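Local coordinates for protein putative citrate lyase (Ralstonia eutropha, PDB 3QQW) that probably acts as a magnesium-dependent lyase of the citrate lyase type, perhaps on citramalyl-CoA, and folds as a beta/alpha-barrel, at residues Asp57-Gly62 against Arg88-Ser93; Cys53-Gly58 against Glu69-Met74. All blocks are in the same frame, centred on the assembly; numbering follows the deposited sequence.

Interaction 1: Asp57-Gly62 against Arg88-Ser93; sequences DGAAAG and RIHDPS
Asp-57 and Arg-88 meet through one oxygen and one nitrogen: OD2 of Asp-57 lies 3.3 Å from NH2 of Arg-88, a long salt bridge and the weaker of two on that nitrogen. The stronger partner is Asp-54, whose carboxylate holds NH2 from the end of strand 49-54. Arg-88 sends its chain out with CG anti to the backbone N (chi1 170°) and then folds it at chi3 (57°), which turns the guanidinium toward the loop of Asp-57. The Asp-57 carboxylate approaches it at a slant, the two planes 54° apart, so the pair lacks the flat two-pronged geometry in which both oxygens face nitrogens. Further along, the methyl group of Ala-59 sits at the edge of the His-90 imidazole, near the ring plane, with CB 3.9 Å from CE1 and 4.0 Å from NE2 of His-90. The other nitrogen of this ring, ND1, is hydrogen-bonded to Asp-100, and His-94 stacks on the ring; together they probably hold its orientation, from helix 97-107 and the loop before it. Within 88-93, OD2 of Asp-91 accepts from the backbone N of Ser-93 at 2.9 Å, an Asx turn. These two loops follow neighbouring strands of the barrel at their C-terminal ends, where TIM barrels carry their active sites. Arg-88 is a predicted substrate-binding residue near Glu-153 and Asp-179, the predicted magnesium ligands; Asp-54 probably does most to orient its guanidinium, with Asp-57, exposed and poorly ordered, adding a weak, long pairing.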
# COMPACT_ATOMS: atom_id res chain seq x y z
N ASP C 57 -12.67 -28.12 -3.87
CA ASP C 57 -13.25 -28.20 -5.22
C ASP C 57 -13.56 -29.66 -5.59
O ASP C 57 -14.58 -29.90 -6.26
CB ASP C 57 -12.32 -27.57 -6.29
CG ASP C 57 -12.20 -26.04 -6.29
OD1 ASP C 57 -12.98 -25.38 -5.56
OD2 ASP C 57 -11.35 -25.51 -7.04
N GLY C 58 -12.71 -30.59 -5.15
CA GLY C 58 -12.83 -32.02 -5.44
C GLY C 58 -14.12 -32.69 -5.01
O GLY C 58 -14.77 -33.37 -5.81
N ALA C 59 -14.51 -32.49 -3.73
CA ALA C 59 -15.68 -33.11 -3.09
C ALA C 59 -17.02 -32.66 -3.69
O ALA C 59 -17.25 -31.46 -3.89
CB ALA C 59 -15.67 -32.82 -1.59
N ALA C 60 -17.90 -33.66 -3.94
CA ALA C 60 -19.24 -33.51 -4.50
C ALA C 60 -20.26 -33.08 -3.42
O ALA C 60 -19.94 -33.13 -2.23
CB ALA C 60 -19.68 -34.82 -5.15
N ALA C 61 -21.48 -32.67 -3.85
CA ALA C 61 -22.64 -32.19 -3.09
C ALA C 61 -22.71 -32.67 -1.62
O ALA C 61 -22.77 -31.84 -0.70
CB ALA C 61 -23.92 -32.59 -3.81
N GLY C 62 -22.72 -33.98 -1.41
CA GLY C 62 -22.77 -34.56 -0.07
C GLY C 62 -21.82 -35.73 0.10
O GLY C 62 -22.10 -36.65 0.87
N ARG C 88 -6.34 -29.57 0.51
CA ARG C 88 -7.11 -28.34 0.68
C ARG C 88 -8.44 -28.76 1.25
O ARG C 88 -9.18 -29.49 0.59
CB ARG C 88 -7.27 -27.50 -0.62
CG ARG C 88 -8.28 -26.37 -0.38
CD ARG C 88 -8.34 -25.23 -1.36
NE ARG C 88 -8.59 -25.65 -2.73
CZ ARG C 88 -8.57 -24.83 -3.78
NH1 ARG C 88 -8.38 -23.52 -3.61
NH2 ARG C 88 -8.77 -25.31 -5.01
N ILE C 89 -8.74 -28.33 2.46
CA ILE C 89 -9.99 -28.59 3.15
C ILE C 89 -10.99 -27.52 2.72
O ILE C 89 -10.62 -26.60 2.02
CB ILE C 89 -9.73 -28.61 4.69
CG1 ILE C 89 -9.29 -27.19 5.22
CG2 ILE C 89 -8.67 -29.71 5.03
CD1 ILE C 89 -9.27 -27.00 6.73
N HIS C 90 -12.23 -27.60 3.15
CA HIS C 90 -13.27 -26.62 2.89
C HIS C 90 -13.02 -25.33 3.71
O HIS C 90 -12.27 -25.35 4.69
CB HIS C 90 -14.65 -27.24 3.21
CG HIS C 90 -15.08 -28.27 2.20
ND1 HIS C 90 -14.73 -29.62 2.35
CD2 HIS C 90 -15.77 -28.13 1.05
CE1 HIS C 90 -15.25 -30.24 1.30
NE2 HIS C 90 -15.89 -29.38 0.50
N ASP C 91 -13.66 -24.21 3.32
CA ASP C 91 -13.45 -22.93 3.96
C ASP C 91 -14.00 -22.89 5.42
O ASP C 91 -14.84 -23.73 5.78
CB ASP C 91 -14.03 -21.81 3.11
CG ASP C 91 -15.52 -21.77 3.07
OD1 ASP C 91 -16.10 -22.39 2.16
OD2 ASP C 91 -16.10 -21.11 3.95
N PRO C 92 -13.55 -21.93 6.26
CA PRO C 92 -13.99 -21.90 7.67
C PRO C 92 -15.50 -21.73 7.91
O PRO C 92 -15.96 -21.95 9.04
CB PRO C 92 -13.23 -20.70 8.26
CG PRO C 92 -12.02 -20.55 7.39
CD PRO C 92 -12.52 -20.89 6.01
N SER C 93 -16.26 -21.36 6.87
CA SER C 93 -17.71 -21.16 7.00
C SER C 93 -18.45 -22.41 6.55
O SER C 93 -19.64 -22.54 6.81
CB SER C 93 -18.16 -19.93 6.21
OG SER C 93 -18.30 -20.20 4.82

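Interaction 2: Cys53-Gly58 against Glu69-Met74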
# COMPACT_ATOMS: atom_id res chain seq x y z
N CYS C 53 -4.20 -32.35 -2.64
CA CYS C 53 -5.41 -33.14 -2.83
C CYS C 53 -6.54 -32.23 -2.49
O CYS C 53 -6.66 -31.76 -1.35
CB CYS C 53 -5.40 -34.39 -1.96
SG CYS C 53 -3.91 -35.38 -2.15
N ASP C 54 -7.23 -31.82 -3.52
CA ASP C 54 -8.27 -30.84 -3.38
C ASP C 54 -9.58 -31.44 -2.84
O ASP C 54 -10.15 -32.27 -3.50
CB ASP C 54 -8.49 -30.16 -4.73
CG ASP C 54 -9.11 -28.78 -4.61
OD1 ASP C 54 -9.57 -28.43 -3.49
OD2 ASP C 54 -9.13 -28.06 -5.62
N CYS C 55 -10.03 -31.02 -1.65
CA CYS C 55 -11.32 -31.44 -1.06
C CYS C 55 -12.32 -30.41 -1.44
O CYS C 55 -13.32 -30.75 -2.07
CB CYS C 55 -11.25 -31.61 0.46
SG CYS C 55 -10.41 -33.12 0.99
N GLU C 56 -11.97 -29.12 -1.15
CA GLU C 56 -12.70 -27.88 -1.42
C GLU C 56 -13.42 -27.91 -2.76
O GLU C 56 -14.65 -27.75 -2.79
CB GLU C 56 -11.76 -26.67 -1.36
CG GLU C 56 -12.46 -25.41 -0.88
CD GLU C 56 -12.38 -24.19 -1.78
OE1 GLU C 56 -11.30 -23.93 -2.36
OE2 GLU C 56 -13.39 -23.45 -1.83
N ASP C 57 -12.67 -28.12 -3.87
CA ASP C 57 -13.25 -28.20 -5.22
C ASP C 57 -13.56 -29.66 -5.59
O ASP C 57 -14.58 -29.90 -6.26
CB ASP C 57 -12.32 -27.57 -6.29
CG ASP C 57 -12.20 -26.04 -6.29
OD1 ASP C 57 -12.98 -25.38 -5.56
OD2 ASP C 57 -11.35 -25.51 -7.04
N GLY C 58 -12.71 -30.59 -5.15
CA GLY C 58 -12.83 -32.02 -5.44
C GLY C 58 -14.12 -32.69 -5.01
O GLY C 58 -14.77 -33.37 -5.81
N GLU C 69 -11.93 -39.17 3.01
CA GLU C 69 -11.46 -40.53 3.28
C GLU C 69 -10.55 -41.03 2.18
O GLU C 69 -9.55 -41.69 2.47
CB GLU C 69 -12.65 -41.49 3.46
CG GLU C 69 -13.26 -41.40 4.85
CD GLU C 69 -14.59 -42.09 5.04
OE1 GLU C 69 -15.13 -42.65 4.06
OE2 GLU C 69 -15.11 -42.06 6.18
N MSE C 70 -10.90 -40.73 0.92
CA MSE C 70 -10.09 -41.12 -0.23
C MSE C 70 -8.76 -40.33 -0.16
O MSE C 70 -7.70 -40.93 -0.31
CB MSE C 70 -10.87 -40.86 -1.55
CG MSE C 70 -10.06 -41.08 -2.82
SE MSE C 70 -8.93 -39.54 -3.24
CE MSE C 70 -10.30 -38.28 -4.04
N VAL C 71 -8.83 -39.01 0.13
CA VAL C 71 -7.65 -38.13 0.20
C VAL C 71 -6.69 -38.68 1.28
O VAL C 71 -5.54 -38.96 0.97
CB VAL C 71 -8.06 -36.65 0.43
CG1 VAL C 71 -6.90 -35.79 0.94
CG2 VAL C 71 -8.67 -36.04 -0.83
N ALA C 72 -7.20 -38.91 2.51
CA ALA C 72 -6.41 -39.46 3.61
C ALA C 72 -5.74 -40.77 3.23
O ALA C 72 -4.55 -40.93 3.46
CB ALA C 72 -7.30 -39.66 4.84
N ARG C 73 -6.51 -41.69 2.61
CA ARG C 73 -6.03 -42.99 2.16
C ARG C 73 -4.89 -42.83 1.13
O ARG C 73 -3.88 -43.50 1.24
CB ARG C 73 -7.20 -43.83 1.58
CG ARG C 73 -6.74 -45.17 0.98
CD ARG C 73 -7.85 -46.10 0.52
NE ARG C 73 -8.90 -45.45 -0.27
CZ ARG C 73 -8.83 -45.17 -1.57
NH1 ARG C 73 -7.74 -45.46 -2.27
NH2 ARG C 73 -9.85 -44.57 -2.18
N MSE C 74 -5.05 -41.95 0.15
CA MSE C 74 -4.07 -41.68 -0.90
C MSE C 74 -2.79 -41.12 -0.31
O MSE C 74 -1.71 -41.57 -0.67
CB MSE C 74 -4.67 -40.70 -1.95
CG MSE C 74 -5.74 -41.37 -2.82
SE MSE C 74 -5.11 -42.99 -3.74
CE MSE C 74 -4.10 -42.19 -5.12
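Val-71 packs against two cysteines, and its two methyl groups divide the work. CG1 meets CB of Cys-53 at 3.6 Å, while CG2 reaches both that same CB of Cys-53, at 3.8 Å, and SG of Cys-55, at 3.9 Å. With CG1 anti to the backbone N (chi1 162°), both branches of the valine are presented to the strand end, and Cys-53 is met chiefly through its CB, the sulfur lying farther off. All three residues are buried, and what passes between the segments is apolar side-chain packing. Polar groups bond within their own segment or outside both, as Asp-54 OD2 does with Arg-88. At the end of the strand, OD1 of Asp-54 accepts from the backbone N of Asp-57 at 3.1 Å in a nearly straight bond (178°) that arrives from well above the carboxylate plane; this Asx motif bends the chain just after the strand. Backbone bonds from Arg-73 N to Glu-69 O and from selenomethionine Met-74 N to Met-70 O keep the helix regular. Strand 49-54 and helix 64-76 are the first two elements of a beta-alpha-beta unit completed by strand 85-88, to which Cys-53 and Cys-55 are bound through the backbone of Arg-88. Ile-35 of helix 32-45 touches Cys-53, and Ile-104 of helix 97-107 touches both Cys-55 and Val-71, so the seam joins barrel wall to helix layer.

Interaction 2 is core packing, buried between the barrel wall and helix 64-76, whereas interaction 1 lies partly open at the C-terminal mouth of the same barrel. Both draw on the chain that leaves strand 49-54, and they share Asp-57 and Gly-58. Their chemistry follows their place: cysteine side chains of the strand end and valine methyls of the helix where wall and helix meet, carboxylates around an arginine at the mouth, together with a methyl set at the edge of an imidazole. Strand 85-88 connects them directly, since Arg-88 O lies 2.8 Å from Cys-55 N, a probable hydrogen bond, and Asp-54 is the residue of 53-58 that Arg-88 of interaction 1 grips.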